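Local coordinates for protein ribokinase (Thermotoga maritima, PDB 1VM7) that probably phosphorylates ribose at O-5 with ATP and magnesium, giving ribose 5-phosphate, as a homodimeric member of the PfkB family of carbohydrate kinases, at residues 220-224 and 233-237; 194-198 and 211-215; 155-160 and 179-184; 17-23 and 69-75; 60-66 and 298-304. All coordinates share one frame; numbering follows the deposited sequence.

Contact 1: residues 220-224 and 233-237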
# COMPACT_ATOMS: atom_id res chain seq x y z
N VAL A 220 -1.47 -1.14 -39.46
CA VAL A 220 -2.61 -1.21 -38.56
C VAL A 220 -3.85 -1.16 -39.42
O VAL A 220 -3.96 -0.30 -40.25
CB VAL A 220 -2.66 0.00 -37.57
CG1 VAL A 220 -3.95 0.00 -36.76
CG2 VAL A 220 -1.43 0.02 -36.67
N LYS A 221 -4.80 -2.05 -39.20
CA LYS A 221 -5.97 -2.13 -40.07
C LYS A 221 -7.03 -1.08 -39.71
O LYS A 221 -7.65 -0.51 -40.59
CB LYS A 221 -6.58 -3.55 -40.00
CG LYS A 221 -5.60 -4.68 -40.41
CD LYS A 221 -5.28 -4.65 -41.93
CE LYS A 221 -4.16 -5.63 -42.31
NZ LYS A 221 -2.78 -5.04 -42.12
N ASN A 222 -7.25 -0.86 -38.42
CA ASN A 222 -8.21 0.13 -37.94
C ASN A 222 -7.61 0.90 -36.77
O ASN A 222 -7.05 0.28 -35.84
CB ASN A 222 -9.49 -0.53 -37.41
CG ASN A 222 -10.28 -1.25 -38.47
OD1 ASN A 222 -11.17 -0.67 -39.10
ND2 ASN A 222 -9.97 -2.53 -38.69
N VAL A 223 -7.72 2.22 -36.79
CA VAL A 223 -7.45 2.99 -35.57
C VAL A 223 -8.75 3.50 -34.96
O VAL A 223 -9.55 4.13 -35.63
CB VAL A 223 -6.51 4.21 -35.81
CG1 VAL A 223 -6.15 4.86 -34.45
CG2 VAL A 223 -5.26 3.78 -36.56
N ILE A 224 -8.94 3.24 -33.68
CA ILE A 224 -10.08 3.80 -32.95
C ILE A 224 -9.51 4.76 -31.93
O ILE A 224 -8.86 4.35 -30.97
CB ILE A 224 -10.89 2.72 -32.22
CG1 ILE A 224 -11.45 1.71 -33.22
CG2 ILE A 224 -12.04 3.35 -31.43
CD1 ILE A 224 -12.07 0.50 -32.55
N LEU A 233 -13.19 8.22 -32.79
CA LEU A 233 -12.90 8.31 -34.19
C LEU A 233 -12.49 6.95 -34.70
O LEU A 233 -11.61 6.32 -34.10
CB LEU A 233 -11.76 9.32 -34.40
CG LEU A 233 -11.30 9.58 -35.82
CD1 LEU A 233 -12.42 10.23 -36.61
CD2 LEU A 233 -10.02 10.45 -35.82
N LEU A 234 -13.13 6.47 -35.76
CA LEU A 234 -12.72 5.25 -36.44
C LEU A 234 -12.04 5.65 -37.73
O LEU A 234 -12.60 6.40 -38.50
CB LEU A 234 -13.92 4.35 -36.76
CG LEU A 234 -13.66 3.06 -37.58
CD1 LEU A 234 -12.57 2.16 -36.97
CD2 LEU A 234 -14.95 2.26 -37.76
N VAL A 235 -10.83 5.14 -37.94
CA VAL A 235 -10.07 5.42 -39.15
C VAL A 235 -9.59 4.10 -39.74
O VAL A 235 -8.92 3.31 -39.08
CB VAL A 235 -8.83 6.31 -38.85
CG1 VAL A 235 -8.01 6.60 -40.12
CG2 VAL A 235 -9.26 7.61 -38.18
N ASN A 236 -9.97 3.87 -40.99
CA ASN A 236 -9.43 2.76 -41.77
C ASN A 236 -9.31 3.17 -43.24
O ASN A 236 -9.64 4.31 -43.59
CB ASN A 236 -10.29 1.51 -41.60
CG ASN A 236 -11.78 1.84 -41.47
OD1 ASN A 236 -12.33 2.63 -42.24
ND2 ASN A 236 -12.43 1.22 -40.50
N LYS A 237 -8.79 2.27 -44.07
CA LYS A 237 -8.69 2.51 -45.53
C LYS A 237 -9.95 3.08 -46.17
O LYS A 237 -9.87 3.90 -47.07
CB LYS A 237 -8.27 1.24 -46.29
CG LYS A 237 -9.10 -0.02 -45.98
CD LYS A 237 -9.31 -0.83 -47.26
CE LYS A 237 -10.04 -2.14 -47.00
NZ LYS A 237 -10.26 -2.83 -48.32
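Lys221 touches the other segment through its backbone: its O lies 3.5 Å from CB of Asn236, while its amine turns off to the carbonyl of Gly219. From here the chain enters the antiparallel hairpin of strands 222-226 and 232-236. At Asn222 the carboxamide oxygen OD1 takes a bond from ND2 of Asn236 at 2.7 Å, with an N-H...O angle of 170°. The two side chains lie side by side, the donor nearly along the C=O axis, and their amide planes stand 86° apart, one almost upright on the other; ND2 of Asn222 is engaged elsewhere, by the carbonyl of Asp185. Val223 is the regular rung. Its N reaches O of Val235 at 2.8 Å and its O receives N of Val235 at the same length, and the two valines point to the face that helix 208-217 packs on. Ile224 returns to the asparagine face. With CG1 anti to its carbonyl carbon (chi1 -60°), that branch comes 3.9 Å from CD1 of Leu234, the same methyl that approaches OD1 of Asn222 at 3.8 Å. Chemically, the backbone pair at Val223 sets the register, and the straight amide bond ties the partly exposed end that the apolar pairs leave to polar groups.

Contact 2: residues 194-198 and 211-215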
# COMPACT_ATOMS: atom_id res chain seq x y z
N ILE A 194 -2.41 8.91 -28.45
CA ILE A 194 -2.14 9.03 -29.86
C ILE A 194 -1.10 10.16 -30.10
O ILE A 194 -0.27 10.06 -31.01
CB ILE A 194 -3.41 9.17 -30.74
CG1 ILE A 194 -3.06 8.77 -32.19
CG2 ILE A 194 -3.99 10.57 -30.68
CD1 ILE A 194 -4.23 8.60 -33.15
N GLU A 195 -1.14 11.19 -29.25
CA GLU A 195 -0.18 12.27 -29.28
C GLU A 195 1.23 11.76 -29.02
O GLU A 195 2.16 12.02 -29.82
CB GLU A 195 -0.51 13.32 -28.22
CG GLU A 195 -1.53 14.35 -28.68
CD GLU A 195 -1.86 15.41 -27.62
OE1 GLU A 195 -1.07 16.39 -27.49
OE2 GLU A 195 -2.92 15.27 -26.95
N ALA A 196 1.39 11.07 -27.89
CA ALA A 196 2.67 10.52 -27.52
C ALA A 196 3.19 9.58 -28.62
O ALA A 196 4.33 9.69 -29.09
CB ALA A 196 2.58 9.80 -26.23
N LEU A 197 2.32 8.67 -29.05
CA LEU A 197 2.66 7.72 -30.11
C LEU A 197 3.09 8.42 -31.39
O LEU A 197 4.05 7.99 -32.05
CB LEU A 197 1.47 6.81 -30.44
CG LEU A 197 1.04 5.79 -29.39
CD1 LEU A 197 -0.24 5.09 -29.83
CD2 LEU A 197 2.15 4.78 -29.15
N SER A 198 2.37 9.48 -31.77
CA SER A 198 2.70 10.17 -33.02
C SER A 198 4.07 10.86 -32.95
O SER A 198 4.88 10.77 -33.89
CB SER A 198 1.62 11.20 -33.40
OG SER A 198 1.92 11.81 -34.64
N ALA A 211 -2.42 11.22 -37.51
CA ALA A 211 -1.66 10.20 -36.80
C ALA A 211 -2.27 8.81 -37.06
O ALA A 211 -1.55 7.83 -37.32
CB ALA A 211 -1.67 10.47 -35.30
N ALA A 212 -3.59 8.74 -36.93
CA ALA A 212 -4.31 7.51 -37.16
C ALA A 212 -4.00 7.00 -38.56
O ALA A 212 -3.77 5.79 -38.73
CB ALA A 212 -5.78 7.70 -36.98
N GLU A 213 -3.97 7.92 -39.53
CA GLU A 213 -3.63 7.58 -40.90
C GLU A 213 -2.24 6.99 -41.02
O GLU A 213 -2.04 6.05 -41.77
CB GLU A 213 -3.72 8.79 -41.80
CG GLU A 213 -5.09 9.05 -42.38
CD GLU A 213 -5.01 9.91 -43.63
OE1 GLU A 213 -3.94 10.51 -43.89
OE2 GLU A 213 -6.01 9.97 -44.39
N LYS A 214 -1.28 7.56 -40.31
CA LYS A 214 0.08 7.05 -40.39
C LYS A 214 0.18 5.67 -39.81
O LYS A 214 0.94 4.86 -40.30
CB LYS A 214 1.07 7.97 -39.71
CG LYS A 214 1.19 9.21 -40.47
CD LYS A 214 2.17 10.20 -39.92
CE LYS A 214 2.25 11.34 -40.89
NZ LYS A 214 2.53 10.84 -42.30
N PHE A 215 -0.60 5.39 -38.77
CA PHE A 215 -0.59 4.04 -38.24
C PHE A 215 -1.12 3.03 -39.26
O PHE A 215 -0.58 1.93 -39.39
CB PHE A 215 -1.35 3.97 -36.93
CG PHE A 215 -0.53 4.42 -35.77
CD1 PHE A 215 0.63 3.71 -35.43
CD2 PHE A 215 -0.86 5.55 -35.06
CE1 PHE A 215 1.43 4.10 -34.38
CE2 PHE A 215 -0.05 5.97 -33.99
CZ PHE A 215 1.09 5.24 -33.66
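Phe215 meets Leu197 by its far rim: CZ lies 3.6 Å from CB of Leu197, near the ring plane, and the two side chains cross at about a right angle. CG1 of Ile194 stands at the same rim, more distant at 4.5 Å from CE2. This edge belongs to the tight side of the interface, together with Ile194 where it reaches over the small residues of the other helix. Its CG1 is anti to the backbone N (chi1 -159°), which carries the branch across so that CG1 sits 3.8 Å from CB of Ala211, while CD1 passes on to the start of Ala212, 3.8 Å from its N. Ser198 adds its CB, 3.9 Å from CB of Ala211, and sends OG to the carbonyl of Glu204. By contrast, Glu213 on the outer side of helix 208-217 is exposed and pairs with Lys210, and Glu195 points away from the partner helix. The segment axes stay 10.4 Å apart at an angle of 57°, a spacing bridged by Ile194 and Phe215; Ala212 and Phe215 also pack on Val223 of strand 222-226. Helices 191-202 and 208-217 thus pack together on the sheet near Asn190 and Leu227, predicted ATP-binding residues. All six touching residues are buried and meet mainly through carbon, with no polar bond between the two segments, consistent with a union held by shape and the hydrophobic effect.

Contact 3: residues 155-160 and 179-184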
# COMPACT_ATOMS: atom_id res chain seq x y z
N THR A 155 3.34 -9.07 -25.11
CA THR A 155 2.32 -8.41 -25.89
C THR A 155 2.66 -8.53 -27.36
O THR A 155 1.84 -8.96 -28.16
CB THR A 155 2.21 -6.92 -25.48
OG1 THR A 155 1.75 -6.86 -24.13
CG2 THR A 155 1.24 -6.13 -26.38
N LEU A 156 3.89 -8.18 -27.72
CA LEU A 156 4.30 -8.21 -29.10
C LEU A 156 4.20 -9.63 -29.70
O LEU A 156 3.70 -9.83 -30.81
CB LEU A 156 5.73 -7.69 -29.22
CG LEU A 156 6.39 -7.79 -30.58
CD1 LEU A 156 5.53 -7.15 -31.68
CD2 LEU A 156 7.77 -7.15 -30.50
N GLU A 157 4.69 -10.61 -28.96
CA GLU A 157 4.71 -11.97 -29.45
C GLU A 157 3.29 -12.47 -29.68
O GLU A 157 3.04 -13.14 -30.66
CB GLU A 157 5.48 -12.89 -28.50
CG GLU A 157 5.79 -14.27 -29.06
CD GLU A 157 6.77 -14.24 -30.22
OE1 GLU A 157 7.09 -13.14 -30.76
OE2 GLU A 157 7.23 -15.33 -30.61
N CYS A 158 2.37 -12.14 -28.77
CA CYS A 158 0.94 -12.47 -28.94
C CYS A 158 0.34 -11.86 -30.20
O CYS A 158 -0.35 -12.54 -30.94
CB CYS A 158 0.14 -11.99 -27.74
SG CYS A 158 0.34 -13.05 -26.36
N ALA A 159 0.56 -10.56 -30.40
CA ALA A 159 0.06 -9.87 -31.59
C ALA A 159 0.66 -10.46 -32.87
O ALA A 159 -0.04 -10.59 -33.89
CB ALA A 159 0.36 -8.37 -31.49
N LYS A 160 1.93 -10.83 -32.80
CA LYS A 160 2.60 -11.51 -33.92
C LYS A 160 1.98 -12.86 -34.23
O LYS A 160 1.72 -13.18 -35.40
CB LYS A 160 4.10 -11.73 -33.62
CG LYS A 160 4.95 -10.49 -33.63
CD LYS A 160 6.44 -10.85 -33.56
CE LYS A 160 6.98 -11.16 -34.92
NZ LYS A 160 8.36 -11.70 -34.86
N GLU A 179 7.35 -2.50 -34.14
CA GLU A 179 7.12 -3.76 -34.82
C GLU A 179 5.69 -4.26 -34.64
O GLU A 179 5.18 -4.97 -35.50
CB GLU A 179 8.12 -4.83 -34.33
CG GLU A 179 8.13 -6.13 -35.13
CD GLU A 179 8.90 -7.26 -34.44
OE1 GLU A 179 9.71 -7.00 -33.51
OE2 GLU A 179 8.68 -8.44 -34.83
N ILE A 180 5.04 -3.87 -33.53
CA ILE A 180 3.74 -4.41 -33.19
C ILE A 180 2.64 -3.98 -34.16
O ILE A 180 1.71 -4.74 -34.41
CB ILE A 180 3.33 -4.06 -31.71
CG1 ILE A 180 2.18 -4.94 -31.24
CG2 ILE A 180 2.97 -2.57 -31.56
CD1 ILE A 180 2.12 -5.06 -29.78
N PHE A 181 2.77 -2.79 -34.72
CA PHE A 181 1.66 -2.12 -35.41
C PHE A 181 1.14 -2.88 -36.63
O PHE A 181 -0.06 -2.93 -36.86
CB PHE A 181 2.07 -0.69 -35.76
CG PHE A 181 2.37 0.16 -34.56
CD1 PHE A 181 1.36 0.47 -33.65
CD2 PHE A 181 3.65 0.63 -34.30
CE1 PHE A 181 1.61 1.24 -32.53
CE2 PHE A 181 3.90 1.41 -33.19
CZ PHE A 181 2.87 1.71 -32.29
N GLN A 182 2.06 -3.45 -37.40
CA GLN A 182 1.71 -4.19 -38.63
C GLN A 182 0.85 -5.43 -38.34
O GLN A 182 0.13 -5.92 -39.22
CB GLN A 182 2.99 -4.62 -39.38
CG GLN A 182 3.75 -5.70 -38.62
CD GLN A 182 5.17 -5.85 -39.04
OE1 GLN A 182 5.44 -6.24 -40.17
NE2 GLN A 182 6.10 -5.59 -38.12
N TYR A 183 0.93 -5.93 -37.11
CA TYR A 183 0.16 -7.09 -36.66
C TYR A 183 -1.22 -6.75 -36.09
O TYR A 183 -1.99 -7.66 -35.77
CB TYR A 183 0.96 -7.89 -35.64
CG TYR A 183 2.27 -8.38 -36.19
CD1 TYR A 183 2.29 -9.28 -37.26
CD2 TYR A 183 3.47 -7.92 -35.69
CE1 TYR A 183 3.50 -9.73 -37.81
CE2 TYR A 183 4.67 -8.35 -36.22
CZ TYR A 183 4.68 -9.27 -37.27
OH TYR A 183 5.88 -9.69 -37.81
N LEU A 184 -1.55 -5.46 -36.00
CA LEU A 184 -2.78 -5.02 -35.36
C LEU A 184 -3.96 -4.93 -36.30
O LEU A 184 -3.84 -4.41 -37.41
CB LEU A 184 -2.60 -3.63 -34.78
CG LEU A 184 -1.49 -3.44 -33.75
CD1 LEU A 184 -1.70 -2.11 -33.10
CD2 LEU A 184 -1.44 -4.60 -32.72
O HOH W 1 9.66 -9.97 -33.09
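OE2 of Glu179 is gripped by two donors: a water gives it a short hydrogen bond of 2.5 Å, and NZ of Lys160 forms a salt bridge at 3.3 Å. The same water accepts from NZ at 2.8 Å, closing a small triangle of carboxylate, amine and water. This ion pair sits at the partly exposed side of the contact, where helix 152-161 packs against residues 179-182, which have helical backbone angles, in the helical layer flanking the central sheet of the alpha/beta PfkB fold. Glu179 reaches it with an extended chain whose CG is anti to the backbone N (chi1 -170°), whereas Lys160 bends at its third torsion (84°) and crosses the acid at about a right angle. On the way the lysine runs over one face of the Tyr183 ring, its CG 3.4 Å from CE2 and its CA in CH-pi contact 14° off the ring normal; CG of Gln182 covers the opposite face, so the ring is sandwiched between aliphatic carbons. Inward the contact turns apolar. Leu156 and Ile180 slide past each other in opposite directions, and Ala159 places its methyl beside CG1 of Ile180. Thr155 and Ala159 also pack on strands 143-146 and 165-168. Gln182 fixes the turn from within, its NE2 bonding to O of Glu179 at 2.8 Å on a lone pair. Further along, CD1 of Ile180 comes to 3.7 Å from CG2 of Thr155.

Contact 4: residues 17-23 and 69-75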
# COMPACT_ATOMS: atom_id res chain seq x y z
N ILE A 17 -13.12 -14.74 -27.23
CA ILE A 17 -12.23 -13.64 -26.82
C ILE A 17 -11.23 -14.06 -25.72
O ILE A 17 -11.60 -14.67 -24.71
CB ILE A 17 -13.03 -12.41 -26.28
CG1 ILE A 17 -13.98 -11.85 -27.33
CG2 ILE A 17 -12.06 -11.34 -25.73
CD1 ILE A 17 -14.92 -10.76 -26.80
N SER A 18 -9.97 -13.73 -25.95
CA SER A 18 -8.94 -13.82 -24.94
C SER A 18 -8.38 -12.45 -24.66
O SER A 18 -8.22 -11.64 -25.57
CB SER A 18 -7.81 -14.71 -25.41
OG SER A 18 -8.23 -16.05 -25.50
N VAL A 19 -8.11 -12.17 -23.39
CA VAL A 19 -7.38 -10.98 -22.98
C VAL A 19 -6.05 -11.49 -22.47
O VAL A 19 -6.00 -12.46 -21.73
CB VAL A 19 -8.06 -10.13 -21.83
CG1 VAL A 19 -7.25 -8.88 -21.57
CG2 VAL A 19 -9.46 -9.73 -22.17
N VAL A 20 -4.96 -10.85 -22.90
CA VAL A 20 -3.65 -11.16 -22.38
C VAL A 20 -3.10 -9.86 -21.79
O VAL A 20 -2.84 -8.90 -22.49
CB VAL A 20 -2.71 -11.72 -23.44
CG1 VAL A 20 -1.35 -12.01 -22.82
CG2 VAL A 20 -3.30 -13.00 -24.07
N GLY A 21 -2.97 -9.82 -20.48
CA GLY A 21 -2.66 -8.58 -19.83
C GLY A 21 -2.65 -8.59 -18.32
O GLY A 21 -2.45 -9.60 -17.65
N SER A 22 -2.86 -7.40 -17.77
CA SER A 22 -2.48 -7.06 -16.42
C SER A 22 -3.63 -7.19 -15.40
O SER A 22 -4.80 -6.96 -15.71
CB SER A 22 -1.98 -5.63 -16.45
OG SER A 22 -3.06 -4.75 -16.82
N SER A 23 -3.26 -7.59 -14.18
CA SER A 23 -4.14 -7.59 -13.01
C SER A 23 -3.43 -6.80 -11.87
O SER A 23 -2.27 -7.08 -11.58
CB SER A 23 -4.37 -9.00 -12.46
OG SER A 23 -4.99 -9.85 -13.38
N CYS A 69 -14.74 -15.01 -19.88
CA CYS A 69 -13.62 -14.47 -20.63
C CYS A 69 -12.33 -15.23 -20.35
O CYS A 69 -12.03 -15.56 -19.22
CB CYS A 69 -13.43 -12.99 -20.32
SG CYS A 69 -12.21 -12.09 -21.41
N ARG A 70 -11.60 -15.55 -21.41
CA ARG A 70 -10.27 -16.11 -21.28
C ARG A 70 -9.31 -14.94 -21.05
O ARG A 70 -9.28 -13.96 -21.80
CB ARG A 70 -9.90 -16.90 -22.52
CG ARG A 70 -10.86 -18.03 -22.74
CD ARG A 70 -10.60 -18.79 -23.99
NE ARG A 70 -11.58 -19.86 -24.12
CZ ARG A 70 -11.37 -21.01 -24.76
NH1 ARG A 70 -10.20 -21.28 -25.34
NH2 ARG A 70 -12.34 -21.91 -24.82
N PHE A 71 -8.57 -15.03 -19.97
CA PHE A 71 -7.78 -13.91 -19.53
C PHE A 71 -6.48 -14.47 -19.03
O PHE A 71 -6.44 -15.05 -17.94
CB PHE A 71 -8.52 -13.16 -18.43
CG PHE A 71 -7.74 -12.01 -17.82
CD1 PHE A 71 -6.81 -11.26 -18.57
CD2 PHE A 71 -7.99 -11.64 -16.50
CE1 PHE A 71 -6.13 -10.21 -18.03
CE2 PHE A 71 -7.29 -10.55 -15.92
CZ PHE A 71 -6.36 -9.85 -16.71
N VAL A 72 -5.45 -14.37 -19.87
CA VAL A 72 -4.11 -14.79 -19.47
C VAL A 72 -3.51 -13.63 -18.72
O VAL A 72 -3.40 -12.50 -19.24
CB VAL A 72 -3.23 -15.27 -20.65
CG1 VAL A 72 -1.87 -15.75 -20.15
CG2 VAL A 72 -3.94 -16.41 -21.35
N THR A 73 -3.16 -13.91 -17.47
CA THR A 73 -2.67 -12.86 -16.57
C THR A 73 -1.83 -13.53 -15.49
O THR A 73 -2.03 -14.68 -15.16
CB THR A 73 -3.80 -12.00 -15.92
OG1 THR A 73 -3.23 -10.94 -15.15
CG2 THR A 73 -4.67 -12.82 -14.99
N CYS A 74 -0.85 -12.80 -14.98
CA CYS A 74 -0.04 -13.29 -13.90
C CYS A 74 -0.42 -12.62 -12.60
O CYS A 74 -0.42 -11.40 -12.50
CB CYS A 74 1.44 -13.06 -14.17
SG CYS A 74 2.15 -14.39 -15.16
N ILE A 75 -0.71 -13.44 -11.59
CA ILE A 75 -1.00 -12.93 -10.27
C ILE A 75 -0.15 -13.71 -9.30
O ILE A 75 0.53 -14.62 -9.69
CB ILE A 75 -2.49 -13.03 -9.92
CG1 ILE A 75 -2.98 -14.50 -9.97
CG2 ILE A 75 -3.30 -12.16 -10.89
CD1 ILE A 75 -4.41 -14.65 -9.87
O HOH W 2 -7.86 -19.30 -25.80
O HOH W 3 -0.25 -10.00 -15.87
O HOH W 4 -0.55 -9.33 -10.74
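Phe71 extends its ring alongside residues 19-23, carried there by CG anti to the backbone N (chi1 176°). From CB, which points to the Val19 side of the sheet, the ring leads first to CD1, 3.7 Å from CB of Val19. CE1 then comes to 3.7 Å from O of Gly21, CZ meets O of Ser22 at 3.4 Å near the ring plane, and CE2 lies 3.5 Å from OG of Ser23. CB of Thr73 sits above one face, and the ring of Tyr88 meets this one edge-to-face. An alanine here is likely to open a gap beside Val19 and leave the backbone of residues 21-23 without the ring packed against it. The strands run parallel, 18° apart. N of Val19 binds O of Arg70, O of Val19 takes N of Val72 at 2.7 Å, and N of Gly21 reaches O of Val72 with a 167° angle. Beyond Gly21 the hydroxyl of Thr73 takes over, giving its proton to O of Gly21 at 2.9 Å. OG of Ser22 turns instead to Glu149 and Gly54, both predicted to bind substrate. This is the parallel strand core of the ribokinase-like fold, with the predicted sugar site at its strand ends.

Contact 5: residues 60-66 and 298-304; sequences TVAKIGE and IPAREEV
Lys63 leaves its helix with CG anti to the backbone N (chi1 -161°) and stays extended to its tip, while Arg301 starts the same way but bends at its second torsion (46°). The straight chain carries NZ of Lys63 to O of Ile298 at 2.6 Å, tilted 18° from the carbonyl plane. The bent one brings NH1 of Arg301 to O of Ile64 at 2.7 Å, the oxygen lying in the guanidinium plane; NH2 and NE go to Glu270 and Glu305. Each charged end thus donates a hydrogen bond to a backbone carbonyl of the opposite segment. A leucine in place of Lys63 would probably leave O of Ile298 without its ammonium partner and free the turn before helix 301-309 to shift. Between these bonds lies Ile64, its CG1 3.3 Å from O of Pro299 and its CD1 4.1 Å from CG2 of Val304. CD1 of Ile298 touches OG1 of Thr60 at 3.3 Å, a hydroxyl that bonds to O of Asn56. At the N-cap, N of Ala300 bonds to OE1 of Glu303, whose other oxygen holds Arg291, a predicted potassium-site residue. Helix 53-65 and the final helix 301-309 both lean on helix 274-288 through Phe280, with Val259 of helix 256-269 behind Thr60 and Ile298.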
# COMPACT_ATOMS: atom_id res chain seq x y z
N THR A 60 -15.07 -6.70 -18.23
CA THR A 60 -16.03 -6.11 -19.14
C THR A 60 -16.55 -7.18 -20.11
O THR A 60 -17.75 -7.32 -20.29
CB THR A 60 -15.44 -4.86 -19.88
OG1 THR A 60 -15.05 -3.86 -18.91
CG2 THR A 60 -16.44 -4.27 -20.78
N VAL A 61 -15.63 -7.93 -20.72
CA VAL A 61 -16.00 -8.96 -21.66
C VAL A 61 -16.96 -9.96 -21.02
O VAL A 61 -18.04 -10.20 -21.58
CB VAL A 61 -14.74 -9.63 -22.23
CG1 VAL A 61 -15.11 -10.92 -22.95
CG2 VAL A 61 -13.98 -8.63 -23.18
N ALA A 62 -16.60 -10.45 -19.83
CA ALA A 62 -17.37 -11.44 -19.10
C ALA A 62 -18.75 -10.90 -18.77
O ALA A 62 -19.76 -11.54 -19.05
CB ALA A 62 -16.63 -11.88 -17.82
N LYS A 63 -18.80 -9.68 -18.25
CA LYS A 63 -20.06 -9.12 -17.77
C LYS A 63 -20.98 -8.68 -18.91
O LYS A 63 -22.19 -8.90 -18.85
CB LYS A 63 -19.76 -7.97 -16.81
CG LYS A 63 -20.91 -7.59 -15.88
CD LYS A 63 -20.43 -6.68 -14.75
CE LYS A 63 -21.64 -6.13 -13.99
NZ LYS A 63 -21.23 -4.94 -13.16
N ILE A 64 -20.41 -8.13 -19.97
CA ILE A 64 -21.23 -7.65 -21.08
C ILE A 64 -21.47 -8.74 -22.11
O ILE A 64 -22.55 -8.79 -22.71
CB ILE A 64 -20.62 -6.38 -21.67
CG1 ILE A 64 -20.55 -5.33 -20.53
CG2 ILE A 64 -21.42 -5.89 -22.87
CD1 ILE A 64 -20.08 -3.99 -20.94
N GLY A 65 -20.48 -9.60 -22.31
CA GLY A 65 -20.59 -10.73 -23.23
C GLY A 65 -21.39 -11.89 -22.68
O GLY A 65 -21.98 -12.66 -23.43
N GLU A 66 -21.38 -12.03 -21.36
CA GLU A 66 -22.13 -13.07 -20.65
C GLU A 66 -21.70 -14.50 -20.99
O GLU A 66 -22.42 -15.45 -20.76
CB GLU A 66 -23.64 -12.86 -20.86
CG GLU A 66 -24.17 -11.66 -20.12
CD GLU A 66 -25.67 -11.48 -20.24
OE1 GLU A 66 -26.25 -11.75 -21.33
OE2 GLU A 66 -26.26 -11.06 -19.23
N ILE A 298 -18.63 -1.12 -14.38
CA ILE A 298 -18.87 -1.86 -15.61
C ILE A 298 -20.34 -2.24 -15.67
O ILE A 298 -20.84 -2.90 -14.78
CB ILE A 298 -17.98 -3.11 -15.69
CG1 ILE A 298 -16.52 -2.68 -15.78
CG2 ILE A 298 -18.38 -3.96 -16.89
CD1 ILE A 298 -15.46 -3.76 -15.60
N PRO A 299 -21.08 -1.77 -16.71
CA PRO A 299 -22.45 -2.19 -16.68
C PRO A 299 -22.69 -3.68 -17.04
O PRO A 299 -21.86 -4.36 -17.63
CB PRO A 299 -23.11 -1.28 -17.73
CG PRO A 299 -22.06 -1.06 -18.68
CD PRO A 299 -20.82 -0.91 -17.87
N ALA A 300 -23.83 -4.17 -16.63
CA ALA A 300 -24.26 -5.48 -17.06
C ALA A 300 -24.90 -5.33 -18.46
O ALA A 300 -25.37 -4.25 -18.83
CB ALA A 300 -25.26 -6.06 -16.07
N ARG A 301 -24.87 -6.41 -19.23
CA ARG A 301 -25.39 -6.43 -20.58
C ARG A 301 -26.79 -5.82 -20.69
O ARG A 301 -27.05 -5.01 -21.57
CB ARG A 301 -25.41 -7.87 -21.10
CG ARG A 301 -25.91 -8.00 -22.53
CD ARG A 301 -25.25 -6.97 -23.45
NE ARG A 301 -25.56 -7.27 -24.83
CZ ARG A 301 -24.88 -8.12 -25.59
NH1 ARG A 301 -23.83 -8.76 -25.12
NH2 ARG A 301 -25.27 -8.32 -26.84
N GLU A 302 -27.69 -6.19 -19.78
CA GLU A 302 -29.03 -5.63 -19.78
C GLU A 302 -29.02 -4.10 -19.65
O GLU A 302 -29.83 -3.41 -20.28
CB GLU A 302 -29.92 -6.28 -18.69
CG GLU A 302 -29.31 -6.28 -17.26
CD GLU A 302 -28.60 -7.59 -16.83
OE1 GLU A 302 -27.61 -8.03 -17.51
OE2 GLU A 302 -29.00 -8.15 -15.77
N GLU A 303 -28.09 -3.55 -18.87
CA GLU A 303 -27.99 -2.11 -18.76
C GLU A 303 -27.62 -1.49 -20.11
O GLU A 303 -28.26 -0.52 -20.50
CB GLU A 303 -27.06 -1.74 -17.61
CG GLU A 303 -27.70 -2.18 -16.29
CD GLU A 303 -26.83 -1.94 -15.09
OE1 GLU A 303 -25.71 -2.51 -15.04
OE2 GLU A 303 -27.29 -1.20 -14.18
N VAL A 304 -26.64 -2.07 -20.80
CA VAL A 304 -26.18 -1.58 -22.10
C VAL A 304 -27.33 -1.63 -23.11
O VAL A 304 -27.54 -0.69 -23.87
CB VAL A 304 -24.97 -2.40 -22.63
CG1 VAL A 304 -24.44 -1.78 -23.93
CG2 VAL A 304 -23.83 -2.46 -21.56

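How the contacts relate
Contacts 4, 3, 2 and 1 close in that order along the chain, while contact 5 crosses contact 4 and encloses the other three, tying helix 53-65 to the C-terminal helix 301-309. Contacts 1 and 4 lie on the same nine-stranded sheet, their centres about 24 Å apart. Contacts 1, 2 and 3 form one touching group: Phe215 of contact 2 meets Phe181 of contact 3, and Val223 of contact 1 packs under helix 208-217. Contact 3 reaches contact 4 through Cys158 and Val20; contact 4 reaches contact 5 through Cys69 and Val61. Contact 4 lies by the predicted sugar site, whereas contacts 1 and 2 lie near predicted ATP-binding residues.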